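Local coordinates for protein histidinol dehydrogenase (Elizabethkingia anophelis NUHP1, PDB 6AN0) that probably catalyses the last step of L-histidine biosynthesis, the zinc-dependent, two-stage oxidation of L-histidinol through L-histidinaldehyde to L-histidine with NAD(+), at residues Ala94-Lys105 with Leu145-Leu153; Ile126-Pro134 with Lys208-Gly216. One frame throughout, in Å; residues are numbered along the deposited sequence. Where two conformers were deposited one is given.

How the contacts relate
Helix 84-102 comes first along the chain and supplies 94-105. The chain then runs through strands 111-114 and 117-132, the latter giving 126-134, before helix 142-154 folds back on the first helix and closes contact 1 across 39 residues, 18 of them strand. Strand 211-213 closes contact 2 later, after 73 residues that include helix 142-154 itself. The segments therefore alternate, and the two loops cross. Their centres lie 16 Å apart, yet they touch through Leu147, whose CD1 is 3.8 Å from Ile131 CG2 and 3.9 Å from Phe213 CB. Helix 142-154 thus has helix 84-102 on one flank and the mixed sheet on another.

Contact 1: Ala94-Lys105 with Leu145-Leu153; sequences ASNIEKFHASQK and LMLGIPAQL. With EDO (1,2-ethanediol), chain C.
Ile97 has CG1 beside its backbone N (chi1 -67°) and an extended chi2, which sends CD1 between Leu145 and Met146; Met146, bent at chi2 (-65°), turns its thioether back toward the same methyl. Met146 CE lies 3.6 Å from Ile97 CD1, and Leu145 CB meets that methyl at 3.8 Å. Ile97 crosses Leu145, Met146 and Ile149 at about a right angle, and its other branch, CG2, rests on Ile149. Ile149 spans one turn of the opposing helix with two methyls: CD1 rests against Ala94 O and CB, while CG2 sits against Glu98 CA. One turn on, Leu153 buries more of its own surface against 94-105 than any other residue of the two segments. Its CD1 lies against the backbone of Glu98 and Ala102, 3.6 Å from Ala102 N, and also meets His101 CB; CD2 approaches Ala102 CB.

The His101 ring presents CD2 to Pro150 CB at 4.0 Å, the side chains crossing at a slant. Its rotation is fixed from its own helix: ND1 donates to Ile97 O at 2.9 Å, with the acceptor nearly in the ring plane, and Ile97 O takes the backbone N of His101 from the opposite face of its carbonyl plane. At the solvent margin the extended Lys105 makes a weak bond from NZ to Leu153 O at 3.3 Å, and a water bridges the same two atoms.

Phe100 and Lys99 meet Cys119 and Thr113 of the second subunit. The axes of segments 94-102 and 145-153 approach to 9.5 Å and cross at -46°; helix 142-154 is kinked at Pro150, whose N makes no bond to the turn before. This is an apolar helix-helix crossing within the histidinol dehydrogenase fold, with Met146 about 6 Å, side chain to side chain, from the zinc ligand Asp364.

Contact 2: Ile126-Pro134 with Lys208-Gly216; sequences IENIGIYIP and KADKIFGPG. With EDO (1,2-ethanediol), chain D; EDO (1,2-ethanediol), chain E.
Asp210 OD1 takes two bonds from Asn128, one from the backbone N at 2.9 Å and one from ND2 at 3.1 Å. Both donors come from the same face of the carboxylate plane, the N on the anti side and ND2 from above, with the amide turned 59° from the carboxylate. Asp210 N returns a bond to Asn128 O, so the pair is joined in both directions where the strands begin. Asn128 OD1 has its partner elsewhere, in Asn158.

Three backbone bonds continue the pairing: Gly130 N to Lys211 O, Phe213 N to Gly130 O at 2.8 Å, and Tyr132 N to Phe213 O, the last with an N-H...O angle of 172°. Beyond them a water joins Tyr132 O to Pro215 O.

On the face carrying Ile129 and Phe213, Ile129 CD1 is 4.0 Å from Phe213 CE2, and Phe390 stacks on the phenylalanine ring. Ile126 CD1 lies 3.6 Å from Lys211 CD, while Lys211 NZ runs on to Ser389. Ala209 CB fits against side-chain-free Gly130, 3.7 Å from its N.

In the mixed sheet, strand 117-132 runs between 158-163 and 211-213, parallel to both. Tyr132, whose OH meets Gly192 N, and neighbouring Asn217 are predicted to bind NAD(+), placing the C-terminal ends of these parallel strands beside the probable dinucleotide site.

Contact 1: Ala94-Lys105 with Leu145-Leu153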
loop_
_atom_site.group_PDB
_atom_site.type_symbol
_atom_site.label_atom_id
_atom_site.label_comp_id
_atom_site.label_asym_id
_atom_site.label_seq_id
_atom_site.Cartn_x
_atom_site.Cartn_y
_atom_site.Cartn_z
ATOM N N ALA A 94 -17.402 -14.239 12.481
ATOM C CA ALA A 94 -17.489 -13.922 11.056
ATOM C C ALA A 94 -18.532 -12.840 10.792
ATOM O O ALA A 94 -18.325 -11.951 9.954
ATOM C CB ALA A 94 -17.824 -15.183 10.256
ATOM N N SER A 95 -19.659 -12.901 11.496
ATOM C CA SER A 95 -20.699 -11.901 11.291
ATOM C C SER A 95 -20.208 -10.508 11.663
ATOM O O SER A 95 -20.467 -9.539 10.937
ATOM C CB SER A 95 -21.948 -12.273 12.088
ATOM O OG SER A 95 -22.668 -13.307 11.439
ATOM N N ASN A 96 -19.488 -10.387 12.780
ATOM C CA ASN A 96 -19.001 -9.082 13.219
ATOM C C ASN A 96 -17.924 -8.547 12.292
ATOM O O ASN A 96 -17.921 -7.356 11.959
ATOM C CB ASN A 96 -18.466 -9.177 14.645
ATOM C CG ASN A 96 -19.567 -9.338 15.661
ATOM O OD1 ASN A 96 -20.714 -9.021 15.378
ATOM N ND2 ASN A 96 -19.227 -9.836 16.848
ATOM N N ILE A 97 -16.987 -9.410 11.888
ATOM C CA ILE A 97 -15.964 -9.019 10.925
ATOM C C ILE A 97 -16.604 -8.592 9.606
ATOM O O ILE A 97 -16.222 -7.573 9.008
ATOM C CB ILE A 97 -14.964 -10.181 10.729
ATOM C CG1 ILE A 97 -14.163 -10.413 12.017
ATOM C CG2 ILE A 97 -14.035 -9.904 9.537
ATOM C CD1 ILE A 97 -13.500 -11.803 12.108
ATOM N N GLU A 98 -17.588 -9.358 9.131
ATOM C CA GLU A 98 -18.235 -9.004 7.869
ATOM C C GLU A 98 -18.943 -7.662 7.984
ATOM O O GLU A 98 -18.854 -6.821 7.082
ATOM C CB GLU A 98 -19.231 -10.093 7.451
ATOM C CG GLU A 98 -19.818 -9.854 6.057
ATOM C CD GLU A 98 -20.740 -10.977 5.594
ATOM O OE1 GLU A 98 -21.126 -11.819 6.432
ATOM O OE2 GLU A 98 -21.074 -11.017 4.390
ATOM N N LYS A 99 -19.644 -7.441 9.096
ATOM C CA LYS A 99 -20.391 -6.198 9.255
ATOM C C LYS A 99 -19.459 -4.988 9.249
ATOM O O LYS A 99 -19.728 -3.984 8.572
ATOM C CB LYS A 99 -21.217 -6.263 10.538
ATOM C CG LYS A 99 -22.188 -5.121 10.711
ATOM C CD LYS A 99 -23.176 -5.385 11.846
ATOM C CE LYS A 99 -24.058 -4.167 12.081
ATOM N NZ LYS A 99 -24.935 -4.341 13.277
ATOM N N PHE A 100 -18.346 -5.067 9.982
ATOM C CA PHE A 100 -17.452 -3.916 10.066
ATOM C C PHE A 100 -16.732 -3.659 8.747
ATOM O O PHE A 100 -16.568 -2.500 8.343
ATOM C CB PHE A 100 -16.422 -4.107 11.190
ATOM C CG PHE A 100 -15.477 -2.935 11.348
ATOM C CD1 PHE A 100 -15.963 -1.689 11.722
ATOM C CD2 PHE A 100 -14.110 -3.080 11.130
ATOM C CE1 PHE A 100 -15.113 -0.592 11.881
ATOM C CE2 PHE A 100 -13.242 -1.989 11.293
ATOM C CZ PHE A 100 -13.743 -0.743 11.672
ATOM N N HIS A 101 -16.286 -4.715 8.057
ATOM C CA HIS A 101 -15.576 -4.475 6.799
ATOM C C HIS A 101 -16.520 -4.063 5.682
ATOM O O HIS A 101 -16.118 -3.313 4.782
ATOM C CB HIS A 101 -14.762 -5.704 6.396
ATOM C CG HIS A 101 -13.559 -5.894 7.255
ATOM N ND1 HIS A 101 -13.628 -6.458 8.511
ATOM C CD2 HIS A 101 -12.272 -5.513 7.079
ATOM C CE1 HIS A 101 -12.423 -6.449 9.060
ATOM N NE2 HIS A 101 -11.584 -5.876 8.213
ATOM N N ALA A 102 -17.772 -4.522 5.722
ATOM C CA ALA A 102 -18.720 -4.069 4.713
ATOM C C ALA A 102 -18.968 -2.572 4.822
ATOM O O ALA A 102 -19.245 -1.920 3.809
ATOM C CB ALA A 102 -20.038 -4.839 4.836
ATOM N N SER A 103 -18.863 -2.008 6.035
ATOM C CA SER A 103 -19.122 -0.581 6.240
ATOM C C SER A 103 -18.048 0.289 5.601
ATOM O O SER A 103 -18.254 1.493 5.435
ATOM C CB SER A 103 -19.222 -0.261 7.740
ATOM O OG SER A 103 -17.931 -0.272 8.366
ATOM N N GLN A 104 -16.908 -0.296 5.232
ATOM C CA GLN A 104 -15.798 0.459 4.663
ATOM C C GLN A 104 -15.978 0.747 3.177
ATOM O O GLN A 104 -15.172 1.495 2.606
ATOM C CB GLN A 104 -14.478 -0.299 4.913
ATOM C CG GLN A 104 -14.200 -0.514 6.419
ATOM C CD GLN A 104 -13.020 -1.447 6.683
ATOM O OE1 GLN A 104 -12.446 -2.016 5.751
ATOM N NE2 GLN A 104 -12.654 -1.606 7.955
ATOM N N LYS A 105 -17.015 0.195 2.548
ATOM C CA LYS A 105 -17.276 0.478 1.142
ATOM C C LYS A 105 -17.665 1.942 0.986
ATOM O O LYS A 105 -18.448 2.472 1.772
ATOM C CB LYS A 105 -18.404 -0.414 0.609
ATOM C CG LYS A 105 -18.099 -1.910 0.667
ATOM C CD LYS A 105 -19.190 -2.761 0.007
ATOM C CE LYS A 105 -18.762 -4.221 -0.025
ATOM N NZ LYS A 105 -19.664 -5.110 -0.810
ATOM N N LEU A 145 -10.566 -15.862 8.811
ATOM C CA LEU A 145 -11.674 -14.902 8.783
ATOM C C LEU A 145 -11.193 -13.497 8.445
ATOM O O LEU A 145 -11.830 -12.786 7.653
ATOM C CB LEU A 145 -12.403 -14.876 10.132
ATOM C CG LEU A 145 -13.118 -16.149 10.573
ATOM C CD1 LEU A 145 -13.728 -15.951 11.960
ATOM C CD2 LEU A 145 -14.178 -16.545 9.546
ATOM N N MET A 146 -10.078 -13.075 9.048
ATOM C CA MET A 146 -9.610 -11.695 8.919
ATOM C C MET A 146 -9.204 -11.349 7.488
ATOM O O MET A 146 -9.284 -10.181 7.083
ATOM C CB MET A 146 -8.413 -11.456 9.847
ATOM C CG MET A 146 -8.720 -11.573 11.336
ATOM S SD MET A 146 -9.871 -10.289 11.884
ATOM C CE MET A 146 -10.322 -10.877 13.526
ATOM N N LEU A 147 -8.700 -12.321 6.737
ATOM C CA LEU A 147 -8.235 -12.072 5.378
ATOM C C LEU A 147 -9.235 -12.531 4.333
ATOM O O LEU A 147 -9.404 -11.859 3.311
ATOM C CB LEU A 147 -6.892 -12.772 5.138
ATOM C CG LEU A 147 -5.804 -12.356 6.126
ATOM C CD1 LEU A 147 -4.526 -13.149 5.867
ATOM C CD2 LEU A 147 -5.511 -10.851 6.064
ATOM N N GLY A 148 -9.940 -13.631 4.606
ATOM C CA GLY A 148 -10.895 -14.150 3.636
ATOM C C GLY A 148 -12.154 -13.306 3.518
ATOM O O GLY A 148 -12.710 -13.160 2.427
ATOM N N ILE A 149 -12.630 -12.749 4.628
ATOM C CA ILE A 149 -13.919 -12.052 4.594
ATOM C C ILE A 149 -13.802 -10.757 3.786
ATOM O O ILE A 149 -14.652 -10.511 2.910
ATOM C CB ILE A 149 -14.470 -11.809 6.017
ATOM C CG1 ILE A 149 -15.004 -13.126 6.597
ATOM C CG2 ILE A 149 -15.603 -10.758 5.998
ATOM C CD1 ILE A 149 -15.534 -13.032 8.035
ATOM N N PRO A 150 -12.815 -9.888 4.021
ATOM C CA PRO A 150 -12.762 -8.674 3.193
ATOM C C PRO A 150 -12.439 -8.968 1.735
ATOM O O PRO A 150 -12.900 -8.231 0.851
ATOM C CB PRO A 150 -11.674 -7.816 3.867
ATOM C CG PRO A 150 -10.956 -8.719 4.807
ATOM C CD PRO A 150 -11.917 -9.786 5.194
ATOM N N ALA A 151 -11.665 -10.025 1.454
ATOM C CA ALA A 151 -11.470 -10.434 0.066
ATOM C C ALA A 151 -12.800 -10.743 -0.608
ATOM O O ALA A 151 -13.033 -10.347 -1.755
ATOM C CB ALA A 151 -10.546 -11.660 -0.003
ATOM N N GLN A 152 -13.676 -11.478 0.080
ATOM C CA GLN A 152 -14.974 -11.798 -0.503
ATOM C C GLN A 152 -15.814 -10.544 -0.682
ATOM O O GLN A 152 -16.431 -10.354 -1.735
ATOM C CB GLN A 152 -15.704 -12.833 0.363
ATOM C CG GLN A 152 -15.062 -14.219 0.348
ATOM C CD GLN A 152 -15.280 -14.979 -0.966
ATOM O OE1 GLN A 152 -15.367 -14.384 -2.048
ATOM N NE2 GLN A 152 -15.377 -16.304 -0.869
ATOM N N LEU A 153 -15.811 -9.657 0.315
ATOM C CA LEU A 153 -16.613 -8.442 0.241
ATOM C C LEU A 153 -16.169 -7.534 -0.892
ATOM O O LEU A 153 -17.003 -6.852 -1.504
ATOM C CB LEU A 153 -16.540 -7.683 1.563
ATOM C CG LEU A 153 -17.380 -8.234 2.716
ATOM C CD1 LEU A 153 -16.949 -7.536 4.000
ATOM C CD2 LEU A 153 -18.865 -7.998 2.448
HETATM C C1 EDO C . -18.360 -13.505 3.714
HETATM O O1 EDO C . -18.563 -12.507 2.705
HETATM C C2 EDO C . -17.708 -14.742 3.113
HETATM O O2 EDO C . -18.645 -15.482 2.318
HETATM O O HOH W 1 -19.997 -7.487 -1.446
#

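Contact 2: Ile126-Pro134 with Lys208-Gly216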
loop_
_atom_site.group_PDB
_atom_site.type_symbol
_atom_site.label_atom_id
_atom_site.label_comp_id
_atom_site.label_asym_id
_atom_site.label_seq_id
_atom_site.Cartn_x
_atom_site.Cartn_y
_atom_site.Cartn_z
ATOM N N ILE A 126 -8.949 -6.514 -6.525
ATOM C CA ILE A 126 -7.766 -7.226 -7.002
ATOM C C ILE A 126 -8.191 -8.654 -7.320
ATOM O O ILE A 126 -8.752 -9.350 -6.467
ATOM C CB ILE A 126 -6.643 -7.193 -5.957
ATOM C CG1 ILE A 126 -6.197 -5.746 -5.698
ATOM C CG2 ILE A 126 -5.452 -8.068 -6.406
ATOM C CD1 ILE A 126 -5.261 -5.619 -4.476
ATOM N N GLU A 127 -7.928 -9.092 -8.553
ATOM C CA GLU A 127 -8.607 -10.278 -9.070
ATOM C C GLU A 127 -8.141 -11.556 -8.380
ATOM O O GLU A 127 -8.967 -12.410 -8.033
ATOM C CB GLU A 127 -8.387 -10.376 -10.581
ATOM C CG GLU A 127 -9.197 -11.460 -11.263
ATOM C CD GLU A 127 -8.891 -11.556 -12.753
ATOM O OE1 GLU A 127 -7.712 -11.773 -13.112
ATOM O OE2 GLU A 127 -9.826 -11.404 -13.563
ATOM N N ASN A 128 -6.832 -11.712 -8.165
ATOM C CA ASN A 128 -6.279 -12.956 -7.631
ATOM C C ASN A 128 -5.595 -12.686 -6.298
ATOM O O ASN A 128 -4.605 -11.946 -6.240
ATOM C CB ASN A 128 -5.297 -13.577 -8.632
ATOM C CG ASN A 128 -5.962 -13.916 -9.957
ATOM O OD1 ASN A 128 -6.665 -14.911 -10.066
ATOM N ND2 ASN A 128 -5.755 -13.076 -10.964
ATOM N N ILE A 129 -6.111 -13.302 -5.241
ATOM C CA ILE A 129 -5.667 -13.066 -3.870
ATOM C C ILE A 129 -5.037 -14.350 -3.357
ATOM O O ILE A 129 -5.626 -15.429 -3.503
ATOM C CB ILE A 129 -6.851 -12.654 -2.973
ATOM C CG1 ILE A 129 -7.482 -11.337 -3.464
ATOM C CG2 ILE A 129 -6.448 -12.642 -1.506
ATOM C CD1 ILE A 129 -6.580 -10.132 -3.367
ATOM N N GLY A 130 -3.853 -14.243 -2.754
ATOM C CA GLY A 130 -3.212 -15.369 -2.080
ATOM C C GLY A 130 -3.134 -15.125 -0.581
ATOM O O GLY A 130 -2.752 -14.036 -0.143
ATOM N N ILE A 131 -3.496 -16.152 0.199
ATOM C CA ILE A 131 -3.477 -16.082 1.661
ATOM C C ILE A 131 -2.569 -17.189 2.176
ATOM O O ILE A 131 -2.761 -18.360 1.830
ATOM C CB ILE A 131 -4.889 -16.228 2.269
ATOM C CG1 ILE A 131 -5.793 -15.063 1.842
ATOM C CG2 ILE A 131 -4.804 -16.316 3.804
ATOM C CD1 ILE A 131 -7.307 -15.325 2.112
ATOM N N TYR A 132 -1.599 -16.820 3.007
ATOM C CA TYR A 132 -0.721 -17.773 3.676
ATOM C C TYR A 132 -1.131 -17.925 5.134
ATOM O O TYR A 132 -1.271 -16.924 5.841
ATOM C CB TYR A 132 0.734 -17.310 3.607
ATOM C CG TYR A 132 1.616 -18.362 4.214
ATOM C CD1 TYR A 132 1.883 -19.528 3.514
ATOM C CD2 TYR A 132 2.093 -18.244 5.512
ATOM C CE1 TYR A 132 2.648 -20.537 4.062
ATOM C CE2 TYR A 132 2.879 -19.266 6.070
ATOM C CZ TYR A 132 3.139 -20.402 5.332
ATOM O OH TYR A 132 3.909 -21.431 5.841
ATOM N N ILE A 133 -1.283 -19.173 5.591
ATOM C CA ILE A 133 -1.647 -19.469 6.971
ATOM C C ILE A 133 -0.628 -20.450 7.537
ATOM O O ILE A 133 -0.553 -21.592 7.075
ATOM C CB ILE A 133 -3.065 -20.059 7.092
ATOM C CG1 ILE A 133 -4.123 -19.111 6.493
ATOM C CG2 ILE A 133 -3.382 -20.408 8.542
ATOM C CD1 ILE A 133 -4.342 -17.851 7.301
ATOM N N PRO A 134 0.165 -20.071 8.541
ATOM C CA PRO A 134 1.106 -21.037 9.131
ATOM C C PRO A 134 0.374 -22.241 9.701
ATOM O O PRO A 134 -0.803 -22.172 10.061
ATOM C CB PRO A 134 1.800 -20.233 10.240
ATOM C CG PRO A 134 1.668 -18.792 9.798
ATOM C CD PRO A 134 0.289 -18.735 9.155
ATOM N N LYS A 208 -1.326 -18.066 -10.147
ATOM C CA LYS A 208 -0.545 -17.083 -9.420
ATOM C C LYS A 208 -1.427 -15.945 -8.929
ATOM O O LYS A 208 -2.425 -15.577 -9.561
ATOM C CB LYS A 208 0.599 -16.540 -10.273
ATOM C CG LYS A 208 0.247 -15.518 -11.319
ATOM C CD LYS A 208 1.521 -15.096 -12.072
ATOM C CE LYS A 208 1.217 -14.192 -13.252
ATOM N NZ LYS A 208 0.464 -12.983 -12.821
ATOM N N ALA A 209 -1.035 -15.400 -7.786
ATOM C CA ALA A 209 -1.724 -14.319 -7.106
ATOM C C ALA A 209 -1.254 -12.961 -7.618
ATOM O O ALA A 209 -0.120 -12.805 -8.081
ATOM C CB ALA A 209 -1.467 -14.420 -5.602
ATOM N N ASP A 210 -2.143 -11.965 -7.531
ATOM C CA ASP A 210 -1.735 -10.576 -7.721
ATOM C C ASP A 210 -1.235 -9.939 -6.434
ATOM O O ASP A 210 -0.420 -9.011 -6.485
ATOM C CB ASP A 210 -2.905 -9.738 -8.259
ATOM C CG ASP A 210 -3.431 -10.255 -9.593
ATOM O OD1 ASP A 210 -4.660 -10.463 -9.717
ATOM O OD2 ASP A 210 -2.609 -10.444 -10.520
ATOM N N LYS A 211 -1.720 -10.413 -5.288
ATOM C CA LYS A 211 -1.345 -9.874 -3.985
ATOM C C LYS A 211 -1.405 -11.009 -2.968
ATOM O O LYS A 211 -2.346 -11.810 -2.987
ATOM C CB LYS A 211 -2.271 -8.715 -3.576
ATOM C CG LYS A 211 -1.832 -7.959 -2.325
ATOM C CD LYS A 211 -2.583 -6.611 -2.209
ATOM C CE LYS A 211 -2.199 -5.844 -0.945
ATOM N NZ LYS A 211 -2.823 -4.461 -0.944
ATOM N N ILE A 212 -0.401 -11.072 -2.086
ATOM C CA ILE A 212 -0.281 -12.131 -1.083
ATOM C C ILE A 212 -0.396 -11.526 0.312
ATOM O O ILE A 212 0.271 -10.532 0.619
ATOM C CB ILE A 212 1.052 -12.890 -1.239
ATOM C CG1 ILE A 212 1.105 -13.604 -2.602
ATOM C CG2 ILE A 212 1.272 -13.859 -0.066
ATOM C CD1 ILE A 212 2.520 -14.112 -3.000
ATOM N N PHE A 213 -1.221 -12.150 1.157
ATOM C CA PHE A 213 -1.525 -11.703 2.511
ATOM C C PHE A 213 -1.127 -12.764 3.530
ATOM O O PHE A 213 -1.214 -13.965 3.257
ATOM C CB PHE A 213 -3.023 -11.458 2.688
ATOM C CG PHE A 213 -3.556 -10.307 1.903
ATOM C CD1 PHE A 213 -3.818 -9.099 2.527
ATOM C CD2 PHE A 213 -3.812 -10.435 0.540
ATOM C CE1 PHE A 213 -4.331 -8.024 1.807
ATOM C CE2 PHE A 213 -4.322 -9.366 -0.183
ATOM C CZ PHE A 213 -4.581 -8.165 0.448
ATOM N N GLY A 214 -0.758 -12.319 4.731
ATOM C CA GLY A 214 -0.614 -13.213 5.864
ATOM C C GLY A 214 0.816 -13.302 6.372
ATOM O O GLY A 214 1.752 -13.493 5.599
ATOM N N PRO A 215 1.012 -13.146 7.678
ATOM C CA PRO A 215 2.364 -13.236 8.243
ATOM C C PRO A 215 2.827 -14.674 8.430
ATOM O O PRO A 215 2.050 -15.627 8.406
ATOM C CB PRO A 215 2.226 -12.520 9.594
ATOM C CG PRO A 215 0.795 -12.711 9.966
ATOM C CD PRO A 215 0.041 -12.622 8.660
ATOM N N GLY A 216 4.132 -14.811 8.609
ATOM C CA GLY A 216 4.760 -16.096 8.829
ATOM C C GLY A 216 6.129 -15.894 9.441
ATOM O O GLY A 216 6.468 -14.803 9.904
HETATM C C1 EDO D . -2.549 -2.835 4.474
HETATM O O1 EDO D . -3.498 -2.145 3.649
HETATM C C2 EDO D . -2.408 -4.215 3.845
HETATM O O2 EDO D . -2.172 -4.000 2.462
HETATM C C1 EDO E . 9.895 -11.723 12.625
HETATM O O1 EDO E . 10.746 -12.879 12.636
HETATM C C2 EDO E . 8.668 -12.014 11.770
HETATM O O2 EDO E . 9.070 -12.808 10.648
HETATM O O HOH W 2 -0.723 -15.573 8.466
#